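Local coordinates for protein hybrid kinase (Caulobacter vibrioides, PDB 6QRL) that probably transfers phosphate from ATP to histidine as a hybrid histidine kinase, and here contributes the pseudo-receiver domain that binds the second messenger cyclic di-GMP, at residues G92-L97 with Q112-D117; A50-D55 with K66-R71; I54-S59 with S73-T78. All blocks are in the same frame, centred on the assembly; numbering follows the deposited sequence.

Contact 1: residues G92-L97 with Q112-D117. With C2E (9,9'-[(2R,3R,3aS,5S,7aR,9R,10R,10aS,12S,14aR)-3,5,10,12-tetrahydroxy-5,12-dioxidooctahydro-2H,7H-difuro[3,2-d:3',2'-j][1,3,7,9,2,8]tetraoxadiphosphacyclododecine-2,9-diyl]bis(2-amino-1,9-dihydro-6H-purin-6-one)), chain C.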
loop_
_atom_site.group_PDB
_atom_site.type_symbol
_atom_site.label_atom_id
_atom_site.label_comp_id
_atom_site.label_asym_id
_atom_site.label_seq_id
_atom_site.Cartn_x
_atom_site.Cartn_y
_atom_site.Cartn_z
ATOM N N GLY A 92 -2.510 -0.904 -11.979
ATOM C CA GLY A 92 -2.176 0.465 -11.534
ATOM C C GLY A 92 -1.315 0.530 -10.265
ATOM O O GLY A 92 -1.102 1.627 -9.747
ATOM N N PHE A 93 -0.866 -0.590 -9.714
ATOM C CA PHE A 93 0.056 -0.573 -8.552
ATOM C C PHE A 93 1.396 0.069 -8.939
ATOM O O PHE A 93 1.933 -0.190 -10.009
ATOM C CB PHE A 93 0.259 -1.978 -8.007
ATOM C CG PHE A 93 -0.854 -2.407 -7.089
ATOM C CD1 PHE A 93 -0.875 -1.980 -5.765
ATOM C CD2 PHE A 93 -1.832 -3.275 -7.525
ATOM C CE1 PHE A 93 -1.881 -2.392 -4.905
ATOM C CE2 PHE A 93 -2.831 -3.696 -6.660
ATOM C CZ PHE A 93 -2.861 -3.245 -5.359
ATOM N N SER A 94 1.931 0.889 -8.053
ATOM C CA SER A 94 3.212 1.610 -8.248
ATOM C C SER A 94 4.376 0.611 -8.205
ATOM O O SER A 94 5.340 0.768 -8.944
ATOM C CB SER A 94 3.363 2.645 -7.160
ATOM O OG SER A 94 4.644 3.254 -7.187
ATOM N N GLY A 95 4.283 -0.378 -7.332
ATOM C CA GLY A 95 5.364 -1.329 -7.034
ATOM C C GLY A 95 4.878 -2.387 -6.056
ATOM O O GLY A 95 3.669 -2.443 -5.735
ATOM N N TYR A 96 5.795 -3.230 -5.639
ATOM C CA TYR A 96 5.526 -4.371 -4.739
ATOM C C TYR A 96 6.590 -4.366 -3.637
ATOM O O TYR A 96 7.673 -3.762 -3.803
ATOM C CB TYR A 96 5.534 -5.683 -5.520
ATOM C CG TYR A 96 6.886 -6.086 -6.042
ATOM C CD1 TYR A 96 7.296 -5.735 -7.316
ATOM C CD2 TYR A 96 7.768 -6.801 -5.235
ATOM C CE1 TYR A 96 8.563 -6.063 -7.779
ATOM C CE2 TYR A 96 9.020 -7.165 -5.689
ATOM C CZ TYR A 96 9.414 -6.813 -6.971
ATOM O OH TYR A 96 10.658 -7.164 -7.392
ATOM N N LEU A 97 6.261 -5.031 -2.542
ATOM C CA LEU A 97 7.155 -5.368 -1.421
ATOM C C LEU A 97 6.975 -6.859 -1.162
ATOM O O LEU A 97 5.810 -7.323 -1.219
ATOM C CB LEU A 97 6.727 -4.531 -0.215
ATOM C CG LEU A 97 7.070 -3.052 -0.318
ATOM C CD1 LEU A 97 6.398 -2.242 0.780
ATOM C CD2 LEU A 97 8.577 -2.887 -0.287
ATOM N N GLN A 112 8.965 6.581 -3.576
ATOM C CA GLN A 112 8.941 6.585 -5.064
ATOM C C GLN A 112 7.531 6.337 -5.601
ATOM O O GLN A 112 7.406 6.252 -6.825
ATOM C CB GLN A 112 9.857 5.487 -5.619
ATOM C CG GLN A 112 11.324 5.652 -5.227
ATOM C CD GLN A 112 12.142 4.406 -5.505
ATOM O OE1 GLN A 112 11.688 3.457 -6.161
ATOM N NE2 GLN A 112 13.362 4.393 -4.998
ATOM N N ALA A 113 6.532 6.134 -4.738
ATOM C CA ALA A 113 5.182 5.644 -5.116
ATOM C C ALA A 113 4.519 6.617 -6.112
ATOM O O ALA A 113 4.551 7.851 -5.865
ATOM C CB ALA A 113 4.319 5.498 -3.905
ATOM N N VAL A 114 3.936 6.077 -7.183
ATOM C CA VAL A 114 3.347 6.848 -8.319
ATOM C C VAL A 114 1.854 6.530 -8.325
ATOM O O VAL A 114 1.450 5.462 -7.765
ATOM C CB VAL A 114 4.026 6.511 -9.669
ATOM C CG1 VAL A 114 5.526 6.831 -9.679
ATOM C CG2 VAL A 114 3.814 5.046 -10.069
ATOM N N THR A 115 1.071 7.407 -8.934
ATOM C CA THR A 115 -0.404 7.346 -8.928
ATOM C C THR A 115 -0.889 6.265 -9.890
ATOM O O THR A 115 -0.332 6.152 -10.983
ATOM C CB THR A 115 -1.032 8.668 -9.376
ATOM O OG1 THR A 115 -0.185 9.759 -9.014
ATOM C CG2 THR A 115 -2.397 8.853 -8.762
ATOM N N ALA A 116 -1.958 5.563 -9.531
ATOM C CA ALA A 116 -2.835 4.865 -10.508
ATOM C C ALA A 116 -3.595 5.895 -11.362
ATOM O O ALA A 116 -3.863 6.984 -10.864
ATOM C CB ALA A 116 -3.786 3.942 -9.793
ATOM N N ASP A 117 -4.007 5.524 -12.572
ATOM C CA ASP A 117 -4.883 6.347 -13.452
ATOM C C ASP A 117 -6.251 6.564 -12.772
ATOM O O ASP A 117 -6.571 5.803 -11.834
ATOM C CB ASP A 117 -5.043 5.683 -14.822
ATOM C CG ASP A 117 -3.767 5.566 -15.649
ATOM O OD1 ASP A 117 -2.825 6.371 -15.445
ATOM O OD2 ASP A 117 -3.718 4.665 -16.518
HETATM P P1 C2E C . 13.711 -8.465 -6.422
HETATM O O2P C2E C . 12.358 -8.412 -5.750
HETATM O O1P C2E C . 13.859 -9.169 -7.737
HETATM O "O5'" C2E C . 14.089 -6.936 -6.716
HETATM C "C5'" C2E C . 15.196 -6.662 -7.577
HETATM C "C4'" C2E C . 15.319 -5.172 -7.685
HETATM O "O4'" C2E C . 14.185 -4.645 -8.400
HETATM C "C3'" C2E C . 15.292 -4.433 -6.357
HETATM O "O3'" C2E C . 16.627 -4.511 -5.828
HETATM C "C2'" C2E C . 14.798 -3.028 -6.769
HETATM O "O2'" C2E C . 15.860 -2.102 -6.871
HETATM C "C1'" C2E C . 14.106 -3.265 -8.118
HETATM N N9 C2E C . 12.682 -2.933 -8.177
HETATM C C8 C2E C . 12.021 -2.461 -9.286
HETATM N N7 C2E C . 10.731 -2.323 -9.093
HETATM C C5 C2E C . 10.522 -2.749 -7.789
HETATM C C6 C2E C . 9.328 -2.823 -7.036
HETATM O O6 C2E C . 8.178 -2.561 -7.391
HETATM N N1 C2E C . 9.558 -3.325 -5.755
HETATM C C2 C2E C . 10.782 -3.689 -5.247
HETATM N N2 C2E C . 10.792 -4.153 -3.987
HETATM N N3 C2E C . 11.914 -3.620 -5.952
HETATM C C4 C2E C . 11.714 -3.140 -7.210
HETATM P P11 C2E C . 16.752 -4.608 -4.232
HETATM O O21 C2E C . 15.786 -3.595 -3.692
HETATM O O11 C2E C . 18.206 -4.508 -3.872
HETATM O O5A C2E C . 16.278 -6.095 -3.871
HETATM C C5A C2E C . 17.140 -7.247 -4.116
HETATM C C4A C2E C . 16.420 -8.500 -3.682
HETATM O O4A C2E C . 16.367 -8.549 -2.235
HETATM C C3A C2E C . 14.961 -8.621 -4.111
HETATM O O3A C2E C . 14.889 -9.053 -5.478
HETATM C C2A C2E C . 14.428 -9.617 -3.085
HETATM O O2A C2E C . 14.731 -10.978 -3.266
HETATM C C1A C2E C . 15.163 -9.173 -1.820
HETATM N N91 C2E C . 14.368 -8.218 -1.071
HETATM C C81 C2E C . 14.318 -6.870 -1.320
HETATM N N71 C2E C . 13.473 -6.230 -0.547
HETATM C C51 C2E C . 12.933 -7.228 0.251
HETATM C C61 C2E C . 11.974 -7.125 1.282
HETATM O O61 C2E C . 11.349 -6.116 1.639
HETATM N N11 C2E C . 11.719 -8.374 1.855
HETATM C C21 C2E C . 12.316 -9.559 1.494
HETATM N N21 C2E C . 11.941 -10.639 2.200
HETATM N N31 C2E C . 13.200 -9.667 0.505
HETATM C C41 C2E C . 13.475 -8.465 -0.058
HETATM O O HOH W 1 -0.260 3.289 -7.345
#
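Ser94 and Val114 carry the direct polar link between the loop leading into strand 95-98 and the chain that leaves helix 103-111. The serine hydroxyl swings opposite its own backbone N (chi1 173°), which carries OG across to the amide of Val114; Val114 N donates to Ser94 OG over 2.9 Å with an N-H...O angle of 154°. Packing is closest here, because Ser94 OG also lies 3.2 Å from Ala113 CA and the CG2 branch of Val114 comes alongside the serine, 3.8 Å from its CB. Val114 itself is exposed and marks the solvent side. Toward Gly92 the backbones stay close, but no direct hydrogen bond joins them and a water lies between. It is within hydrogen-bonding distance of both Gly92 O and Val114 O, though it may not serve both at once, and the methyl of Ala116 sits 3.5 Å from Gly92 O. Gly92 ends helix 85-91 in a Schellman motif with positive phi (119°).

Beyond Ser94, Tyr96 reads one guanine of cyclic di-GMP with its backbone: N donates to O6 (3.0 Å), and Tyr96 O accepts from N1 (2.7 Å) and, at a longer distance, N2. The Tyr96 ring lays one face on this base, with N1 3.5 Å above its plane, while the hydroxyl OH donates to phosphate oxygen O2P at the ring's edge (2.7 Å). Ser105, Arg102 and Pro100 supply further bonds. The contact flanks edge strand 95-98, which pairs with strand 73-77; Phe93 and Tyr96 pack on helix 85-91, whereas Leu97 packs on helix 103-111.

Contact 2: residues A50-D55 with K66-R71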
loop_
_atom_site.group_PDB
_atom_site.type_symbol
_atom_site.label_atom_id
_atom_site.label_comp_id
_atom_site.label_asym_id
_atom_site.label_seq_id
_atom_site.Cartn_x
_atom_site.Cartn_y
_atom_site.Cartn_z
ATOM N N ALA A 50 -2.167 9.781 1.759
ATOM C CA ALA A 50 -1.452 8.582 2.268
ATOM C C ALA A 50 -1.088 7.660 1.103
ATOM O O ALA A 50 -1.940 7.434 0.190
ATOM C CB ALA A 50 -2.304 7.853 3.275
ATOM N N VAL A 51 0.120 7.103 1.130
ATOM C CA VAL A 51 0.461 5.941 0.256
ATOM C C VAL A 51 -0.192 4.705 0.873
ATOM O O VAL A 51 -0.074 4.552 2.106
ATOM C CB VAL A 51 1.982 5.772 0.123
ATOM C CG1 VAL A 51 2.348 4.513 -0.636
ATOM C CG2 VAL A 51 2.601 6.998 -0.516
ATOM N N LEU A 52 -0.819 3.855 0.067
ATOM C CA LEU A 52 -1.575 2.660 0.529
ATOM C C LEU A 52 -0.732 1.400 0.339
ATOM O O LEU A 52 -0.388 1.095 -0.813
ATOM C CB LEU A 52 -2.886 2.563 -0.255
ATOM C CG LEU A 52 -3.727 3.839 -0.307
ATOM C CD1 LEU A 52 -4.959 3.650 -1.192
ATOM C CD2 LEU A 52 -4.145 4.263 1.095
ATOM N N LEU A 53 -0.330 0.748 1.429
ATOM C CA LEU A 53 0.289 -0.596 1.375
ATOM C C LEU A 53 -0.879 -1.590 1.457
ATOM O O LEU A 53 -1.609 -1.581 2.463
ATOM C CB LEU A 53 1.275 -0.786 2.527
ATOM C CG LEU A 53 2.706 -0.289 2.370
ATOM C CD1 LEU A 53 2.899 0.763 1.293
ATOM C CD2 LEU A 53 3.255 0.165 3.706
ATOM N N ILE A 54 -1.091 -2.355 0.391
ATOM C CA ILE A 54 -2.258 -3.264 0.248
ATOM C C ILE A 54 -1.739 -4.692 0.195
ATOM O O ILE A 54 -1.062 -5.021 -0.786
ATOM C CB ILE A 54 -3.094 -2.890 -0.980
ATOM C CG1 ILE A 54 -3.610 -1.453 -0.861
ATOM C CG2 ILE A 54 -4.247 -3.866 -1.175
ATOM C CD1 ILE A 54 -4.378 -0.966 -2.085
ATOM N N ASP A 55 -2.093 -5.492 1.197
ATOM C CA ASP A 55 -1.758 -6.933 1.318
ATOM C C ASP A 55 -2.454 -7.720 0.204
ATOM O O ASP A 55 -3.671 -7.646 0.120
ATOM C CB ASP A 55 -2.140 -7.432 2.715
ATOM C CG ASP A 55 -1.515 -8.761 3.113
ATOM O OD1 ASP A 55 -1.040 -9.478 2.199
ATOM O OD2 ASP A 55 -1.545 -9.099 4.347
ATOM N N LYS A 66 -7.671 -4.544 -7.139
ATOM C CA LYS A 66 -7.763 -3.216 -7.799
ATOM C C LYS A 66 -7.192 -2.175 -6.844
ATOM O O LYS A 66 -7.749 -1.916 -5.781
ATOM C CB LYS A 66 -9.205 -2.835 -8.152
ATOM C CG LYS A 66 -10.114 -3.979 -8.563
ATOM C CD LYS A 66 -9.790 -4.569 -9.934
ATOM C CE LYS A 66 -10.574 -5.837 -10.224
ATOM N NZ LYS A 66 -9.859 -6.720 -11.177
ATOM N N PRO A 67 -6.109 -1.486 -7.226
ATOM C CA PRO A 67 -5.630 -0.354 -6.451
ATOM C C PRO A 67 -6.615 0.796 -6.676
ATOM O O PRO A 67 -7.107 0.984 -7.781
ATOM C CB PRO A 67 -4.243 -0.142 -7.073
ATOM C CG PRO A 67 -4.449 -0.461 -8.525
ATOM C CD PRO A 67 -5.384 -1.651 -8.496
ATOM N N PRO A 68 -6.987 1.576 -5.648
ATOM C CA PRO A 68 -7.912 2.696 -5.851
ATOM C C PRO A 68 -7.410 3.723 -6.883
ATOM O O PRO A 68 -6.240 4.143 -6.849
ATOM C CB PRO A 68 -7.991 3.370 -4.478
ATOM C CG PRO A 68 -7.460 2.349 -3.501
ATOM C CD PRO A 68 -6.526 1.432 -4.262
ATOM N N ALA A 69 -8.307 4.138 -7.770
ATOM C CA ALA A 69 -8.038 5.143 -8.820
ATOM C C ALA A 69 -7.557 6.445 -8.164
ATOM O O ALA A 69 -8.098 6.848 -7.116
ATOM C CB ALA A 69 -9.272 5.348 -9.682
ATOM N N GLY A 70 -6.532 7.062 -8.747
ATOM C CA GLY A 70 -6.007 8.369 -8.330
ATOM C C GLY A 70 -5.219 8.293 -7.037
ATOM O O GLY A 70 -4.829 9.356 -6.527
ATOM N N ARG A 71 -4.941 7.095 -6.521
ATOM C CA ARG A 71 -4.136 6.922 -5.287
ATOM C C ARG A 71 -2.804 6.247 -5.629
ATOM O O ARG A 71 -2.652 5.711 -6.763
ATOM C CB ARG A 71 -4.978 6.162 -4.263
ATOM C CG ARG A 71 -6.272 6.885 -3.858
ATOM C CD ARG A 71 -6.063 8.241 -3.188
ATOM N NE ARG A 71 -5.299 8.085 -1.945
ATOM C CZ ARG A 71 -5.782 8.091 -0.703
ATOM N NH1 ARG A 71 -7.072 8.294 -0.484
ATOM N NH2 ARG A 71 -4.959 7.902 0.324
HETATM O O HOH W 2 -2.448 7.975 -2.485
#
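Apolar contact between Leu52 and Pro68 joins strand 51-55 to the long connection that precedes strand 73-77. The end of Leu52 points at the ring of Pro68, with Leu52 CD1 3.6 Å from Pro68 CG. Ile54 approaches the same proline end-on, CD1 to Pro68 CD at 3.9 Å, so two alternate residues of one strand face cover neighbouring corners of the pyrrolidine ring. Helix 39-45 adds Ile39 beside Ile54 and Pro68, and Leu43 beside Leu52 and Arg71.

The polar part belongs to Arg71. Its chain bends at chi2 and chi3 (-62° and -61°), folding the guanidinium back toward the start of the strand. There NH2 donates to Ala50 O over 3.1 Å, nearly straight at 170°, and the oxygen receives it in the carbonyl plane, on a lone pair. A water completes a second path, donating to Ala50 O and accepting from Arg71 NE (2.9 Å). Leu52 crosses the arginine at about a right angle, with CD2 3.8 Å from NH2.

Within the loop, Arg71 N returns to Pro68 O, closing a type II turn with Gly70 at positive phi.

Ala50 O thus accepts from Arg71 NH2 and from the water, and carbonyl and water both lie at the guanidinium's edge in its plane, which limits its rotation. With a weak further bond from NH2 to Pro47 O, the arginine's charge is met by neutral carbonyls and water.

Contact 3: residues I54-S59 with S73-T78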
loop_
_atom_site.group_PDB
_atom_site.type_symbol
_atom_site.label_atom_id
_atom_site.label_comp_id
_atom_site.label_asym_id
_atom_site.label_seq_id
_atom_site.Cartn_x
_atom_site.Cartn_y
_atom_site.Cartn_z
ATOM N N ILE A 54 -1.091 -2.355 0.391
ATOM C CA ILE A 54 -2.258 -3.264 0.248
ATOM C C ILE A 54 -1.739 -4.692 0.195
ATOM O O ILE A 54 -1.062 -5.021 -0.786
ATOM C CB ILE A 54 -3.094 -2.890 -0.980
ATOM C CG1 ILE A 54 -3.610 -1.453 -0.861
ATOM C CG2 ILE A 54 -4.247 -3.866 -1.175
ATOM C CD1 ILE A 54 -4.378 -0.966 -2.085
ATOM N N ASP A 55 -2.093 -5.492 1.197
ATOM C CA ASP A 55 -1.758 -6.933 1.318
ATOM C C ASP A 55 -2.454 -7.720 0.204
ATOM O O ASP A 55 -3.671 -7.646 0.120
ATOM C CB ASP A 55 -2.140 -7.432 2.715
ATOM C CG ASP A 55 -1.515 -8.761 3.113
ATOM O OD1 ASP A 55 -1.040 -9.478 2.199
ATOM O OD2 ASP A 55 -1.545 -9.099 4.347
ATOM N N ALA A 56 -1.703 -8.454 -0.630
ATOM C CA ALA A 56 -2.276 -9.346 -1.671
ATOM C C ALA A 56 -3.181 -10.419 -1.047
ATOM O O ALA A 56 -3.960 -11.044 -1.792
ATOM C CB ALA A 56 -1.206 -10.000 -2.509
ATOM N N ALA A 57 -3.103 -10.671 0.257
ATOM C CA ALA A 57 -4.110 -11.498 0.956
ATOM C C ALA A 57 -5.540 -10.979 0.696
ATOM O O ALA A 57 -6.462 -11.775 0.842
ATOM C CB ALA A 57 -3.799 -11.526 2.426
ATOM N N LEU A 58 -5.727 -9.710 0.317
ATOM C CA LEU A 58 -7.069 -9.140 0.015
ATOM C C LEU A 58 -7.541 -9.461 -1.403
ATOM O O LEU A 58 -8.674 -9.100 -1.688
ATOM C CB LEU A 58 -7.052 -7.622 0.191
ATOM C CG LEU A 58 -6.852 -7.171 1.634
ATOM C CD1 LEU A 58 -6.503 -5.694 1.700
ATOM C CD2 LEU A 58 -8.078 -7.483 2.453
ATOM N N SER A 59 -6.715 -10.069 -2.251
ATOM C CA SER A 59 -7.084 -10.456 -3.637
ATOM C C SER A 59 -8.313 -11.375 -3.593
ATOM O O SER A 59 -8.485 -12.070 -2.583
ATOM C CB SER A 59 -5.932 -11.166 -4.317
ATOM O OG SER A 59 -4.743 -10.361 -4.287
ATOM N N SER A 73 -0.390 3.292 -4.559
ATOM C CA SER A 73 -0.527 1.980 -3.871
ATOM C C SER A 73 0.634 1.064 -4.210
ATOM O O SER A 73 1.084 1.070 -5.348
ATOM C CB SER A 73 -1.821 1.304 -4.231
ATOM O OG SER A 73 -2.928 2.112 -3.886
ATOM N N VAL A 74 1.069 0.312 -3.211
ATOM C CA VAL A 74 2.128 -0.725 -3.277
ATOM C C VAL A 74 1.505 -2.024 -2.770
ATOM O O VAL A 74 0.932 -1.987 -1.672
ATOM C CB VAL A 74 3.315 -0.313 -2.400
ATOM C CG1 VAL A 74 4.446 -1.301 -2.507
ATOM C CG2 VAL A 74 3.804 1.088 -2.733
ATOM N N VAL A 75 1.696 -3.130 -3.480
ATOM C CA VAL A 75 1.092 -4.424 -3.086
ATOM C C VAL A 75 2.124 -5.235 -2.282
ATOM O O VAL A 75 3.302 -5.270 -2.701
ATOM C CB VAL A 75 0.567 -5.182 -4.322
ATOM C CG1 VAL A 75 1.661 -5.416 -5.356
ATOM C CG2 VAL A 75 -0.075 -6.506 -3.953
ATOM N N LEU A 76 1.683 -5.918 -1.223
ATOM C CA LEU A 76 2.522 -6.863 -0.425
ATOM C C LEU A 76 2.321 -8.291 -0.951
ATOM O O LEU A 76 1.183 -8.788 -0.904
ATOM C CB LEU A 76 2.109 -6.795 1.051
ATOM C CG LEU A 76 2.655 -5.650 1.899
ATOM C CD1 LEU A 76 2.844 -4.366 1.127
ATOM C CD2 LEU A 76 1.835 -5.431 3.173
ATOM N N LEU A 77 3.404 -8.957 -1.350
ATOM C CA LEU A 77 3.403 -10.272 -2.036
ATOM C C LEU A 77 4.270 -11.257 -1.255
ATOM O O LEU A 77 5.281 -10.824 -0.670
ATOM C CB LEU A 77 3.967 -10.108 -3.454
ATOM C CG LEU A 77 3.163 -9.215 -4.401
ATOM C CD1 LEU A 77 3.893 -9.027 -5.724
ATOM C CD2 LEU A 77 1.803 -9.819 -4.665
ATOM N N THR A 78 3.941 -12.545 -1.299
ATOM C CA THR A 78 4.906 -13.616 -0.952
ATOM C C THR A 78 5.864 -13.770 -2.132
ATOM O O THR A 78 5.524 -13.394 -3.258
ATOM C CB THR A 78 4.196 -14.931 -0.621
ATOM O OG1 THR A 78 3.621 -15.436 -1.832
ATOM C CG2 THR A 78 3.144 -14.751 0.462
#
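Ile54 and Asp55 pair with Val75 and Leu76 as neighbouring parallel strands at the centre of the receiver-like alpha/beta fold, a five-stranded parallel sheet of order 2-1-3-4-5. Ile54 N donates to Val74 O nearly straight (171°), and Ile54 O takes Leu76 N at 2.9 Å, with the donor lifted above the carbonyl plane. Val75 CA also brings its hydrogen to Ile54 O, a CA-H...O contact. One residue on, Ala56 N reaches Leu76 O, carrying the parallel bonding past the end of strand 51-55 into the 3-10 turn 56-58.

Val75 can be followed outward. Its CB stands 3.9 Å from Ile54 O; there the side chain divides, and CG2, opposite the backbone N, passes 3.6 Å from that oxygen and ends against the methyl of Ala56. The other branch, Val75 CG1, turns to the neighbouring strand 95-98, 3.9 Å from Tyr96 CB. Ala56 CB also touches Leu77 CD2 (3.7 Å), the tip of a side chain whose first bond leads away from this segment. On the other face of the sheet Leu76 CB rests on Asp55 CA.

Asp55 is the predicted phosphoacceptor, unmodified here. Its OD1 takes Ala57 N in an Asx turn and forms a salt bridge with Lys99, while OD2 is bonded to Ser13. These partners hold the carboxylate in place at the C-terminal end of strand 51-55. The turn closes on Ala56 O, which accepts both Ser59 N and Ser59 OG, the hydroxyl arriving in the carbonyl plane on a lone pair at 2.7 Å.

Overall arrangement
The three contacts meet along one parallel sheet. Contacts 2 and 3 share Ile54 and Asp55, and Leu52 O continues their strand pairing by a probable bond to Val74 N (2.9 Å). Strand 73-77 also pairs with the segment 92-97 of contact 1: Ser94 N probably bonds Ser73 O (2.8 Å), and Leu97 O probably bonds Leu77 N. Segment 112-117 returns to the loop of contact 2 through a probable bond from Ala116 N to Arg71 O. Cyclic di-GMP lies at contact 1; the side chain of Leu77 in contact 3 is about 4 Å from that of Tyr96, whereas that of Ile54 is about 13 Å from the ligand.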